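Local coordinates for cellulose binding domain-containing protein (Clostridium clariflavum, PDB 4B96) that probably binds cellulose through this calcium-containing family 3b carbohydrate-binding module, one part of a longer, probably membrane-anchored protein of a biomass-sensing system, at residues H9-Q14 with F115-D120; F25-T30 with I35-V40; Y74-S79 with H83-V88; K135-V138 with K143-W146. All blocks are in the same frame, centred on the assembly; numbering follows the deposited sequence. Where two conformers were deposited one is given.

Interaction 1: residues H9-Q14 with F115-D120; sequences HYNEQQ and FNQEDD. With CA (calcium ion), chain E.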
loop_
_atom_site.group_PDB
_atom_site.type_symbol
_atom_site.label_atom_id
_atom_site.label_comp_id
_atom_site.label_asym_id
_atom_site.label_seq_id
_atom_site.Cartn_x
_atom_site.Cartn_y
_atom_site.Cartn_z
ATOM N N HIS A 9 -13.417 0.942 2.398
ATOM C CA HIS A 9 -13.919 2.246 2.798
ATOM C C HIS A 9 -15.146 2.511 1.963
ATOM O O HIS A 9 -15.243 2.019 0.809
ATOM C CB HIS A 9 -12.848 3.297 2.502
ATOM C CG HIS A 9 -13.334 4.717 2.510
ATOM N ND1 HIS A 9 -13.957 5.295 3.609
ATOM C CD2 HIS A 9 -13.227 5.705 1.570
ATOM C CE1 HIS A 9 -14.226 6.570 3.337
ATOM N NE2 HIS A 9 -13.800 6.841 2.106
ATOM N N TYR A 10 -16.074 3.281 2.519
ATOM C CA TYR A 10 -17.177 3.765 1.728
ATOM C C TYR A 10 -17.461 5.160 2.158
ATOM O O TYR A 10 -17.520 5.470 3.335
ATOM C CB TYR A 10 -18.464 2.900 1.908
ATOM C CG TYR A 10 -19.601 3.498 1.093
ATOM C CD1 TYR A 10 -19.412 3.780 -0.275
ATOM C CD2 TYR A 10 -20.830 3.838 1.674
ATOM C CE1 TYR A 10 -20.396 4.350 -1.043
ATOM C CE2 TYR A 10 -21.855 4.400 0.898
ATOM C CZ TYR A 10 -21.621 4.667 -0.455
ATOM O OH TYR A 10 -22.595 5.241 -1.256
ATOM N N ASN A 11 -17.610 6.088 1.223
ATOM C CA ASN A 11 -17.936 7.478 1.591
ATOM C C ASN A 11 -19.330 7.886 1.094
ATOM O O ASN A 11 -19.546 8.116 -0.113
ATOM C CB ASN A 11 -16.892 8.453 1.012
ATOM C CG ASN A 11 -16.836 9.802 1.761
ATOM O OD1 ASN A 11 -17.871 10.308 2.246
ATOM N ND2 ASN A 11 -15.603 10.402 1.855
ATOM N N GLU A 12 -20.267 8.009 2.033
ATOM C CA GLU A 12 -21.656 8.276 1.737
ATOM C C GLU A 12 -21.865 9.652 1.145
ATOM O O GLU A 12 -22.889 9.899 0.533
ATOM C CB GLU A 12 -22.495 8.179 3.041
ATOM C CG GLU A 12 -22.594 6.763 3.593
ATOM C CD GLU A 12 -21.384 6.331 4.442
ATOM O OE1 GLU A 12 -20.462 7.127 4.671
ATOM O OE2 GLU A 12 -21.360 5.173 4.903
ATOM N N GLN A 13 -20.907 10.559 1.365
ATOM C CA GLN A 13 -20.966 11.918 0.826
ATOM C C GLN A 13 -20.060 12.053 -0.375
ATOM O O GLN A 13 -18.858 12.381 -0.226
ATOM C CB GLN A 13 -20.459 12.951 1.856
ATOM C CG GLN A 13 -21.078 12.873 3.255
ATOM C CD GLN A 13 -22.436 13.517 3.314
ATOM O OE1 GLN A 13 -22.818 14.245 2.399
ATOM N NE2 GLN A 13 -23.175 13.256 4.392
ATOM N N GLN A 14 -20.603 11.861 -1.568
ATOM C CA GLN A 14 -19.730 11.905 -2.740
ATOM C C GLN A 14 -19.780 13.242 -3.487
ATOM O O GLN A 14 -19.148 13.389 -4.507
ATOM C CB GLN A 14 -19.987 10.716 -3.659
ATOM C CG GLN A 14 -19.359 9.435 -3.067
ATOM C CD GLN A 14 -19.439 8.282 -3.998
ATOM O OE1 GLN A 14 -19.622 8.454 -5.211
ATOM N NE2 GLN A 14 -19.295 7.065 -3.447
ATOM N N PHE A 115 -16.705 21.395 3.734
ATOM C CA PHE A 115 -15.419 20.993 3.161
ATOM C C PHE A 115 -15.498 21.002 1.622
ATOM O O PHE A 115 -16.591 20.879 1.051
ATOM C CB PHE A 115 -15.087 19.548 3.548
ATOM C CG PHE A 115 -14.917 19.338 5.001
ATOM C CD1 PHE A 115 -13.754 19.744 5.647
ATOM C CD2 PHE A 115 -15.896 18.656 5.735
ATOM C CE1 PHE A 115 -13.566 19.504 7.038
ATOM C CE2 PHE A 115 -15.736 18.418 7.113
ATOM C CZ PHE A 115 -14.562 18.839 7.786
ATOM N N ASN A 116 -14.326 21.098 0.975
ATOM C CA ASN A 116 -14.176 20.790 -0.434
ATOM C C ASN A 116 -13.351 19.518 -0.487
ATOM O O ASN A 116 -12.144 19.531 -0.164
ATOM C CB ASN A 116 -13.424 21.942 -1.137
ATOM C CG ASN A 116 -13.027 21.587 -2.592
ATOM O OD1 ASN A 116 -13.512 20.603 -3.166
ATOM N ND2 ASN A 116 -12.129 22.380 -3.178
ATOM N N GLN A 117 -13.971 18.405 -0.848
ATOM C CA GLN A 117 -13.331 17.134 -0.767
ATOM C C GLN A 117 -12.452 16.840 -1.971
ATOM O O GLN A 117 -11.727 15.830 -1.983
ATOM C CB GLN A 117 -14.393 16.050 -0.714
ATOM C CG GLN A 117 -15.354 16.211 0.456
ATOM C CD GLN A 117 -16.148 14.909 0.716
ATOM O OE1 GLN A 117 -15.636 14.021 1.355
ATOM N NE2 GLN A 117 -17.366 14.822 0.201
ATOM N N GLU A 118 -12.538 17.697 -2.967
ATOM C CA GLU A 118 -11.896 17.394 -4.259
ATOM C C GLU A 118 -10.386 17.179 -4.176
ATOM O O GLU A 118 -9.825 16.436 -4.967
ATOM C CB GLU A 118 -12.196 18.465 -5.295
ATOM C CG GLU A 118 -11.803 17.990 -6.720
ATOM C CD GLU A 118 -12.161 18.996 -7.814
ATOM O OE1 GLU A 118 -12.166 20.236 -7.533
ATOM O OE2 GLU A 118 -12.437 18.525 -8.956
ATOM N N ASP A 119 -9.732 17.840 -3.213
ATOM C CA ASP A 119 -8.288 17.768 -3.101
ATOM C C ASP A 119 -7.875 16.908 -1.909
ATOM O O ASP A 119 -6.722 16.992 -1.434
ATOM C CB ASP A 119 -7.756 19.207 -2.974
ATOM C CG ASP A 119 -8.453 20.015 -1.825
ATOM O OD1 ASP A 119 -9.219 19.433 -0.973
ATOM O OD2 ASP A 119 -8.211 21.256 -1.771
ATOM N N ASP A 120 -8.790 16.065 -1.409
ATOM C CA ASP A 120 -8.473 15.239 -0.245
ATOM C C ASP A 120 -7.932 13.888 -0.708
ATOM O O ASP A 120 -8.595 13.141 -1.485
ATOM C CB ASP A 120 -9.738 14.987 0.605
ATOM C CG ASP A 120 -10.288 16.245 1.239
ATOM O OD1 ASP A 120 -9.615 17.303 1.249
ATOM O OD2 ASP A 120 -11.423 16.170 1.775
HETATM CA CA CA E . -10.360 19.648 1.184
HETATM O O HOH W 1 -11.759 21.358 2.324
HETATM O O HOH W 2 -9.465 21.957 0.393
HETATM O O HOH W 3 -11.561 18.533 2.895
#
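Q117 crosses to the 9-14 loop with its whole side chain and ends on the backbone oxygen of Q13. From CB the chain leaves with CG anti to its own carbonyl carbon (chi1 -58°) and then runs out extended, so CB and CG act as a spacer and only the amide arrives at the loop. There NE2 donates to Q13 O at 2.9 Å, with 155° at the hydrogen; the nitrogen sits above the plane of the Q13 carbonyl, not on a lone pair. NE2 also donates to S15 O, and the two bonds together fix the rotation of the Q117 amide. OE1 faces the amide of N11, which has two conformers; in the one modelled, N11 ND2 stays 3.7 Å off with the amide planes 62° apart, a van der Waals approach, and N11 OD1 accepts from Q13 N at 3.2 Å, an Asx turn. All this belongs to the beta-sandwich of a family 3 module, where the turn carrying Q117 is also the calcium loop. On that side N116 O binds the calcium at 2.2 Å, and D119 OD1 and D120 OD1 each bind it at 2.5 Å. K47 O and three waters complete seven ligands. N116 OD1 meanwhile accepts from E118 N in a second Asx turn, and D119 OD2 and D120 OD2 each accept from a metal-bound water.

Interaction 2: residues F25-T30 with I35-V40; sequences FVIENT and IDLRNV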
loop_
_atom_site.group_PDB
_atom_site.type_symbol
_atom_site.label_atom_id
_atom_site.label_comp_id
_atom_site.label_asym_id
_atom_site.label_seq_id
_atom_site.Cartn_x
_atom_site.Cartn_y
_atom_site.Cartn_z
ATOM N N PHE A 25 -14.887 2.827 7.554
ATOM C CA PHE A 25 -14.034 1.751 7.075
ATOM C C PHE A 25 -14.373 0.423 7.719
ATOM O O PHE A 25 -15.056 0.367 8.770
ATOM C CB PHE A 25 -12.556 2.080 7.274
ATOM C CG PHE A 25 -12.156 2.316 8.714
ATOM C CD1 PHE A 25 -11.750 1.243 9.521
ATOM C CD2 PHE A 25 -12.080 3.634 9.230
ATOM C CE1 PHE A 25 -11.346 1.446 10.846
ATOM C CE2 PHE A 25 -11.647 3.859 10.551
ATOM C CZ PHE A 25 -11.323 2.750 11.377
ATOM N N VAL A 26 -13.908 -0.630 7.049
ATOM C CA VAL A 26 -13.971 -1.975 7.589
ATOM C C VAL A 26 -12.547 -2.523 7.576
ATOM O O VAL A 26 -11.866 -2.499 6.558
ATOM C CB VAL A 26 -14.841 -2.894 6.699
ATOM C CG1 VAL A 26 -14.898 -4.334 7.294
ATOM C CG2 VAL A 26 -16.248 -2.301 6.558
ATOM N N ILE A 27 -12.058 -2.952 8.722
ATOM C CA ILE A 27 -10.775 -3.640 8.730
ATOM C C ILE A 27 -11.114 -5.091 8.749
ATOM O O ILE A 27 -11.814 -5.543 9.660
ATOM C CB ILE A 27 -9.989 -3.404 10.000
ATOM C CG1 ILE A 27 -9.667 -1.930 10.199
ATOM C CG2 ILE A 27 -8.690 -4.273 10.016
ATOM C CD1 ILE A 27 -9.031 -1.697 11.516
ATOM N N GLU A 28 -10.606 -5.820 7.771
ATOM C CA GLU A 28 -10.802 -7.246 7.676
ATOM C C GLU A 28 -9.568 -7.946 8.269
ATOM O O GLU A 28 -8.420 -7.527 8.031
ATOM C CB GLU A 28 -10.990 -7.649 6.205
ATOM C CG GLU A 28 -12.193 -7.017 5.510
ATOM C CD GLU A 28 -12.494 -7.641 4.129
ATOM O OE1 GLU A 28 -11.538 -8.008 3.425
ATOM O OE2 GLU A 28 -13.678 -7.773 3.742
ATOM N N ASN A 29 -9.802 -9.009 9.049
ATOM C CA ASN A 29 -8.713 -9.836 9.585
ATOM C C ASN A 29 -8.558 -11.053 8.680
ATOM O O ASN A 29 -9.381 -11.952 8.719
ATOM C CB ASN A 29 -9.019 -10.268 11.027
ATOM C CG ASN A 29 -7.908 -11.084 11.654
ATOM O OD1 ASN A 29 -7.001 -11.609 10.965
ATOM N ND2 ASN A 29 -7.981 -11.227 12.992
ATOM N N THR A 30 -7.504 -11.078 7.863
ATOM C CA THR A 30 -7.285 -12.189 6.929
ATOM C C THR A 30 -6.290 -13.203 7.449
ATOM O O THR A 30 -5.903 -14.125 6.725
ATOM C CB THR A 30 -6.743 -11.683 5.579
ATOM O OG1 THR A 30 -5.527 -10.933 5.808
ATOM C CG2 THR A 30 -7.761 -10.773 4.897
ATOM N N ILE A 35 -6.652 -9.791 16.121
ATOM C CA ILE A 35 -5.942 -8.516 15.988
ATOM C C ILE A 35 -6.326 -7.565 17.118
ATOM O O ILE A 35 -7.506 -7.237 17.291
ATOM C CB ILE A 35 -6.247 -7.849 14.651
ATOM C CG1 ILE A 35 -5.559 -8.657 13.550
ATOM C CG2 ILE A 35 -5.699 -6.370 14.630
ATOM C CD1 ILE A 35 -5.964 -8.218 12.146
ATOM N N ASP A 36 -5.321 -7.142 17.888
ATOM C CA ASP A 36 -5.570 -6.227 19.003
ATOM C C ASP A 36 -5.662 -4.780 18.513
ATOM O O ASP A 36 -4.635 -4.170 18.175
ATOM C CB ASP A 36 -4.426 -6.356 19.999
ATOM C CG ASP A 36 -4.682 -5.584 21.288
ATOM O OD1 ASP A 36 -5.696 -4.838 21.373
ATOM O OD2 ASP A 36 -3.849 -5.724 22.212
ATOM N N LEU A 37 -6.878 -4.224 18.452
ATOM C CA LEU A 37 -7.055 -2.870 17.931
ATOM C C LEU A 37 -6.422 -1.784 18.828
ATOM O O LEU A 37 -6.298 -0.628 18.428
ATOM C CB LEU A 37 -8.548 -2.576 17.722
ATOM C CG LEU A 37 -9.143 -3.346 16.541
ATOM C CD1 LEU A 37 -10.583 -2.964 16.386
ATOM C CD2 LEU A 37 -8.391 -2.974 15.286
ATOM N N ARG A 38 -6.035 -2.153 20.032
ATOM C CA ARG A 38 -5.305 -1.176 20.864
ATOM C C ARG A 38 -3.963 -0.779 20.235
ATOM O O ARG A 38 -3.389 0.235 20.585
ATOM C CB ARG A 38 -5.083 -1.699 22.274
ATOM C CG ARG A 38 -6.383 -1.774 23.070
ATOM C CD ARG A 38 -6.123 -2.395 24.443
ATOM N NE ARG A 38 -5.474 -3.697 24.260
ATOM C CZ ARG A 38 -4.872 -4.390 25.224
ATOM N NH1 ARG A 38 -4.809 -3.900 26.462
ATOM N NH2 ARG A 38 -4.327 -5.572 24.944
ATOM N N ASN A 39 -3.482 -1.571 19.288
ATOM C CA ASN A 39 -2.229 -1.249 18.621
ATOM C C ASN A 39 -2.411 -0.748 17.198
ATOM O O ASN A 39 -1.429 -0.651 16.455
ATOM C CB ASN A 39 -1.340 -2.476 18.590
ATOM C CG ASN A 39 -0.954 -2.939 19.963
ATOM O OD1 ASN A 39 -0.761 -2.138 20.876
ATOM N ND2 ASN A 39 -0.842 -4.245 20.118
ATOM N N VAL A 40 -3.647 -0.409 16.826
ATOM C CA VAL A 40 -3.965 -0.090 15.455
ATOM C C VAL A 40 -4.365 1.349 15.280
ATOM O O VAL A 40 -5.171 1.865 16.029
ATOM C CB VAL A 40 -5.108 -1.003 14.949
ATOM C CG1 VAL A 40 -5.669 -0.541 13.609
ATOM C CG2 VAL A 40 -4.593 -2.452 14.870
#
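I35 lays its CG1-CD1 branch along the amide of N29, the two side chains running antiparallel. I35 CD1 comes to 3.5 Å from N29 CG, while I35 CG1 lies 3.6 Å from N29 ND2. Because N29 CG stands opposite the backbone N (chi1 -178°), the amide reaches out toward the 35-40 segment. Its polar ends look past I35: ND2 donates to I95 O and S33 O, and OD1 accepts from G31 N, so three bonds hold the buried amide in place against the hydrocarbon.

Two residues back along the strand, I27 sends its extended branch the same way. Its CD1 meets V40 CG1 tip to tip at 4.1 Å, whereas L37 comes in alongside, with L37 CD2 4.0 Å from I27 CD1. No hydrogen bond joins the two segments. Behind the apolar residues, D36 shapes the turn: its OD1 accepts from R38 N, an Asx turn, and R38 holds the carboxylate in a side-on, two-nitrogen salt bridge, NE to OD1 in the guanidinium plane and NH2 to OD2 at 2.8 Å. Strand 25-29 thus packs against the short strand and 3-10 turn that lead into strand 40-47 of the facing sheet, the interior of a beta-sandwich.

Interaction 3: residues Y74-S79 with H83-V88; sequences YNIRQS and HKYLEV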
loop_
_atom_site.group_PDB
_atom_site.type_symbol
_atom_site.label_atom_id
_atom_site.label_comp_id
_atom_site.label_asym_id
_atom_site.label_seq_id
_atom_site.Cartn_x
_atom_site.Cartn_y
_atom_site.Cartn_z
ATOM N N TYR A 74 -4.300 15.609 12.811
ATOM C CA TYR A 74 -2.887 16.024 12.890
ATOM C C TYR A 74 -2.475 16.707 11.604
ATOM O O TYR A 74 -2.959 16.358 10.512
ATOM C CB TYR A 74 -1.981 14.770 13.073
ATOM C CG TYR A 74 -2.211 14.034 14.348
ATOM C CD1 TYR A 74 -3.209 13.045 14.431
ATOM C CD2 TYR A 74 -1.444 14.322 15.490
ATOM C CE1 TYR A 74 -3.395 12.357 15.604
ATOM C CE2 TYR A 74 -1.661 13.652 16.683
ATOM C CZ TYR A 74 -2.647 12.656 16.706
ATOM O OH TYR A 74 -2.883 11.954 17.845
ATOM N N ASN A 75 -1.528 17.645 11.702
ATOM C CA ASN A 75 -0.840 18.147 10.516
ATOM C C ASN A 75 0.271 17.235 10.038
ATOM O O ASN A 75 1.005 16.646 10.843
ATOM C CB ASN A 75 -0.238 19.525 10.824
ATOM C CG ASN A 75 -1.227 20.619 10.551
ATOM O OD1 ASN A 75 -2.035 20.943 11.396
ATOM N ND2 ASN A 75 -1.235 21.124 9.318
ATOM N N ILE A 76 0.430 17.127 8.733
ATOM C CA ILE A 76 1.487 16.279 8.204
ATOM C C ILE A 76 2.869 16.899 8.434
ATOM O O ILE A 76 3.813 16.217 8.868
ATOM C CB ILE A 76 1.228 15.916 6.716
ATOM C CG1 ILE A 76 0.014 14.994 6.676
ATOM C CG2 ILE A 76 2.545 15.283 6.045
ATOM C CD1 ILE A 76 -0.462 14.709 5.266
ATOM N N ARG A 77 3.012 18.185 8.169
ATOM C CA ARG A 77 4.207 18.886 8.724
ATOM C C ARG A 77 3.809 20.284 9.263
ATOM O O ARG A 77 2.698 20.756 9.003
ATOM C CB ARG A 77 5.370 18.992 7.702
ATOM C CG ARG A 77 5.504 17.825 6.734
ATOM C CD ARG A 77 6.427 16.731 7.239
ATOM N NE ARG A 77 6.387 15.559 6.348
ATOM C CZ ARG A 77 6.400 14.284 6.755
ATOM N NH1 ARG A 77 6.463 14.001 8.054
ATOM N NH2 ARG A 77 6.343 13.291 5.865
ATOM N N GLN A 78 4.686 20.940 10.026
ATOM C CA GLN A 78 4.504 22.378 10.260
ATOM C C GLN A 78 4.778 23.047 8.915
ATOM O O GLN A 78 5.930 23.321 8.575
ATOM C CB GLN A 78 5.468 22.918 11.306
ATOM C CG GLN A 78 5.430 22.233 12.653
ATOM C CD GLN A 78 6.615 22.645 13.515
ATOM O OE1 GLN A 78 7.373 23.559 13.158
ATOM N NE2 GLN A 78 6.788 21.969 14.647
ATOM N N SER A 79 3.700 23.286 8.169
ATOM C CA SER A 79 3.714 23.513 6.709
ATOM C C SER A 79 3.494 22.255 5.765
ATOM O O SER A 79 4.207 21.228 5.803
ATOM C CB SER A 79 4.850 24.449 6.233
ATOM O OG SER A 79 4.312 25.663 5.741
ATOM N N HIS A 83 -2.554 20.464 4.979
ATOM C CA HIS A 83 -2.398 18.992 4.749
ATOM C C HIS A 83 -2.444 18.199 6.034
ATOM O O HIS A 83 -1.575 18.334 6.891
ATOM C CB HIS A 83 -1.093 18.714 3.985
ATOM C CG HIS A 83 -1.138 19.167 2.560
ATOM N ND1 HIS A 83 -0.774 20.435 2.173
ATOM C CD2 HIS A 83 -1.566 18.538 1.434
ATOM C CE1 HIS A 83 -0.922 20.559 0.864
ATOM N NE2 HIS A 83 -1.411 19.424 0.394
ATOM N N LYS A 84 -3.482 17.394 6.179
ATOM C CA LYS A 84 -3.819 16.819 7.482
ATOM C C LYS A 84 -4.193 15.364 7.318
ATOM O O LYS A 84 -4.428 14.888 6.200
ATOM C CB LYS A 84 -5.082 17.546 8.044
ATOM C CG LYS A 84 -4.726 19.020 8.492
ATOM C CD LYS A 84 -5.958 19.759 8.869
ATOM C CE LYS A 84 -5.569 21.196 9.235
ATOM N NZ LYS A 84 -6.805 21.912 9.490
ATOM N N TYR A 85 -4.308 14.688 8.453
ATOM C CA TYR A 85 -5.026 13.420 8.513
ATOM C C TYR A 85 -5.817 13.345 9.791
ATOM O O TYR A 85 -5.433 13.871 10.815
ATOM C CB TYR A 85 -4.096 12.190 8.395
ATOM C CG TYR A 85 -2.919 12.150 9.376
ATOM C CD1 TYR A 85 -3.060 11.555 10.644
ATOM C CD2 TYR A 85 -1.688 12.687 9.027
ATOM C CE1 TYR A 85 -2.000 11.479 11.560
ATOM C CE2 TYR A 85 -0.596 12.630 9.940
ATOM C CZ TYR A 85 -0.778 12.006 11.199
ATOM O OH TYR A 85 0.260 11.928 12.081
ATOM N N LEU A 86 -6.947 12.667 9.711
ATOM C CA LEU A 86 -7.641 12.204 10.896
ATOM C C LEU A 86 -7.013 10.850 11.229
ATOM O O LEU A 86 -6.862 9.990 10.351
ATOM C CB LEU A 86 -9.113 11.960 10.586
ATOM C CG LEU A 86 -9.923 11.144 11.616
ATOM C CD1 LEU A 86 -10.170 11.972 12.848
ATOM C CD2 LEU A 86 -11.267 10.696 11.006
ATOM N N GLU A 87 -6.637 10.677 12.494
ATOM C CA GLU A 87 -6.223 9.385 12.962
ATOM C C GLU A 87 -7.237 8.768 13.934
ATOM O O GLU A 87 -7.543 9.345 15.027
ATOM C CB GLU A 87 -4.897 9.532 13.688
ATOM C CG GLU A 87 -4.352 8.151 14.086
ATOM C CD GLU A 87 -2.901 8.261 14.475
ATOM O OE1 GLU A 87 -1.999 8.162 13.571
ATOM O OE2 GLU A 87 -2.659 8.469 15.697
ATOM N N VAL A 88 -7.739 7.607 13.559
ATOM C CA VAL A 88 -8.689 6.853 14.386
ATOM C C VAL A 88 -7.921 5.773 15.178
ATOM O O VAL A 88 -7.144 5.024 14.592
ATOM C CB VAL A 88 -9.762 6.179 13.515
ATOM C CG1 VAL A 88 -10.742 5.344 14.393
ATOM C CG2 VAL A 88 -10.581 7.286 12.729
HETATM O O HOH W 4 -4.171 9.469 17.655
HETATM O O HOH W 5 2.137 14.140 11.625
#
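Y74 N donates to Y85 O at 2.9 Å, nearly straight at 169°, and Y85 N returns the bond to Y74 O. This hydrogen-bonded antiparallel pair sits in a beta hairpin at the edge of one sheet of the sandwich. The next pair, N75 with K84, is a non-hydrogen-bonded one, and past it I76 N reaches H83 O at 3.0 Å, carrying the ladder beyond the end of the regular strand 69-75.

On the face bearing the tyrosines, the Y74 and Y85 rings are near parallel, their planes 27° apart, but slid so far that they barely overlap. What covers the Y85 ring instead is Y74 CB, a CH-pi contact 3.9 Å from the ring centroid. Y85 places its CG between the backbone N and the carbonyl carbon (chi1 53°), which leans the ring over to residues 74-76, where I76 CG1 meets its edge, 3.7 Å from Y85 CD2. R43 from the neighbouring strand makes a cation-pi contact with Y85 and a salt bridge to E87 OE1. E87 CB packs obliquely against the Y74 ring.

On the opposite face N75 and K84 run alongside each other in the same direction, yet their polar ends go to other partners: N75 ND2 to S81 O, K84 NZ to D48 O.

Two waters complete the tyrosine side: one joins Y74 OH to E87 OE2, and the other donates to N75 O and is hydrogen-bonded to Y85 OH at 2.9 Å.

Interaction 4: residues K135-V138 with K143-W146; sequences KMTV and KLVW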
loop_
_atom_site.group_PDB
_atom_site.type_symbol
_atom_site.label_atom_id
_atom_site.label_comp_id
_atom_site.label_asym_id
_atom_site.label_seq_id
_atom_site.Cartn_x
_atom_site.Cartn_y
_atom_site.Cartn_z
ATOM N N LYS A 135 -5.972 4.347 -0.348
ATOM C CA LYS A 135 -5.623 5.747 -0.033
ATOM C C LYS A 135 -5.998 6.107 1.385
ATOM O O LYS A 135 -5.872 7.250 1.818
ATOM C CB LYS A 135 -6.203 6.752 -1.071
ATOM C CG LYS A 135 -5.627 6.453 -2.492
ATOM C CD LYS A 135 -6.124 7.500 -3.488
ATOM C CE LYS A 135 -5.311 8.796 -3.380
ATOM N NZ LYS A 135 -6.012 9.888 -4.125
ATOM N N MET A 136 -6.400 5.112 2.165
ATOM C CA MET A 136 -6.383 5.276 3.617
ATOM C C MET A 136 -5.327 4.336 4.165
ATOM O O MET A 136 -5.121 3.271 3.579
ATOM C CB MET A 136 -7.767 4.932 4.248
ATOM C CG MET A 136 -8.804 6.036 3.920
ATOM S SD MET A 136 -10.431 5.533 4.520
ATOM C CE MET A 136 -10.224 5.430 6.294
ATOM N N THR A 137 -4.657 4.710 5.267
ATOM C CA THR A 137 -3.585 3.842 5.782
ATOM C C THR A 137 -3.907 3.161 7.122
ATOM O O THR A 137 -4.668 3.684 7.933
ATOM C CB THR A 137 -2.281 4.610 5.943
ATOM O OG1 THR A 137 -2.518 5.837 6.634
ATOM C CG2 THR A 137 -1.700 4.957 4.508
ATOM N N VAL A 138 -3.255 2.023 7.370
ATOM C CA VAL A 138 -3.415 1.327 8.648
ATOM C C VAL A 138 -2.016 1.039 9.178
ATOM O O VAL A 138 -1.111 0.643 8.406
ATOM C CB VAL A 138 -4.200 -0.043 8.492
ATOM C CG1 VAL A 138 -4.467 -0.619 9.891
ATOM C CG2 VAL A 138 -5.508 0.184 7.769
ATOM N N LYS A 143 3.945 0.526 12.529
ATOM C CA LYS A 143 4.392 -0.005 11.226
ATOM C C LYS A 143 3.241 0.107 10.169
ATOM O O LYS A 143 2.096 -0.253 10.449
ATOM C CB LYS A 143 4.883 -1.456 11.387
ATOM C CG LYS A 143 5.920 -1.838 10.374
ATOM C CD LYS A 143 6.584 -3.177 10.683
ATOM C CE LYS A 143 6.707 -3.477 12.200
ATOM N NZ LYS A 143 7.348 -4.831 12.470
ATOM N N LEU A 144 3.532 0.607 8.961
ATOM C CA LEU A 144 2.488 0.830 7.958
ATOM C C LEU A 144 2.137 -0.536 7.368
ATOM O O LEU A 144 3.025 -1.223 6.854
ATOM C CB LEU A 144 3.040 1.738 6.832
ATOM C CG LEU A 144 2.111 1.923 5.625
ATOM C CD1 LEU A 144 0.734 2.559 6.019
ATOM C CD2 LEU A 144 2.863 2.856 4.617
ATOM N N VAL A 145 0.887 -0.987 7.499
ATOM C CA VAL A 145 0.536 -2.348 7.076
ATOM C C VAL A 145 -0.485 -2.364 5.941
ATOM O O VAL A 145 -0.834 -3.436 5.450
ATOM C CB VAL A 145 0.034 -3.245 8.239
ATOM C CG1 VAL A 145 1.116 -3.382 9.290
ATOM C CG2 VAL A 145 -1.296 -2.654 8.835
ATOM N N TRP A 146 -0.935 -1.178 5.511
ATOM C CA TRP A 146 -1.948 -1.105 4.472
ATOM C C TRP A 146 -1.979 0.314 3.979
ATOM O O TRP A 146 -1.971 1.253 4.788
ATOM C CB TRP A 146 -3.374 -1.420 5.037
ATOM C CG TRP A 146 -4.425 -1.186 3.969
ATOM C CD1 TRP A 146 -5.119 0.027 3.709
ATOM C CD2 TRP A 146 -4.844 -2.101 2.955
ATOM N NE1 TRP A 146 -5.910 -0.134 2.589
ATOM C CE2 TRP A 146 -5.772 -1.417 2.124
ATOM C CE3 TRP A 146 -4.557 -3.460 2.678
ATOM C CZ2 TRP A 146 -6.414 -2.043 1.047
ATOM C CZ3 TRP A 146 -5.163 -4.070 1.565
ATOM C CH2 TRP A 146 -6.106 -3.366 0.779
#
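Backbone bonds come first between V138 and the 143-146 strand. V138 O takes V145 N at 2.7 Å and almost straight, 174° at the hydrogen, and adds only a weak bond from W146 N at 3.4 Å. In the other direction V138 N donates to W146 O, an oxygen that T137 CA also approaches through a CA-H...O contact.

Apolar packing follows on each side of this ladder. V138 CB lies 3.8 Å from W146 CB, and V138 CG1 is 3.9 Å from V145 CG2. The L144 and T137 side chains meet at about a right angle, L144 CD1 touching T137 CB at 3.6 Å; the T137 hydroxyl bonds Y45 OH and Y139 OH.

A carbonyl oxygen, M136 O, lies at the edge of the W146 indole near its plane, its nearest atom there the carbon W146 CD1 at 3.2 Å. With CG anti to the backbone N (chi1 174°), W146 brings that edge over to M136. M136 O is buried with no hydrogen-bond partner in the model, whereas W146 NE1 donates to W133 O.

The second subunit also packs here, its Y151 on V145 and its D134 on W146. Two residues facing one, V145 and W146 against V138, make a classic beta bulge in the hairpin that ends the sheet.

The four contacts spread through one CBM3 beta-sandwich. Along the chain, interactions 2 and 3 both fall between the two halves of interaction 1, and interaction 4 follows. Interactions 3 and 4 are hairpins at opposite edges of the same five-stranded sheet, centres about 15 Å apart. Interaction 2 links that sheet to the other and touches interactions 3 and 4: F25 CZ lies 4.0 Å from V88 CG1, and V40 CG1 is 3.9 Å from V138 CG1. Interaction 1 lies about 23 Å from interaction 2 between centres, yet H9 packs on M136 of interaction 4. Packing between sheets thus ties the sandwich together, with the calcium loop at one end and the second subunit touching interactions 1 and 4.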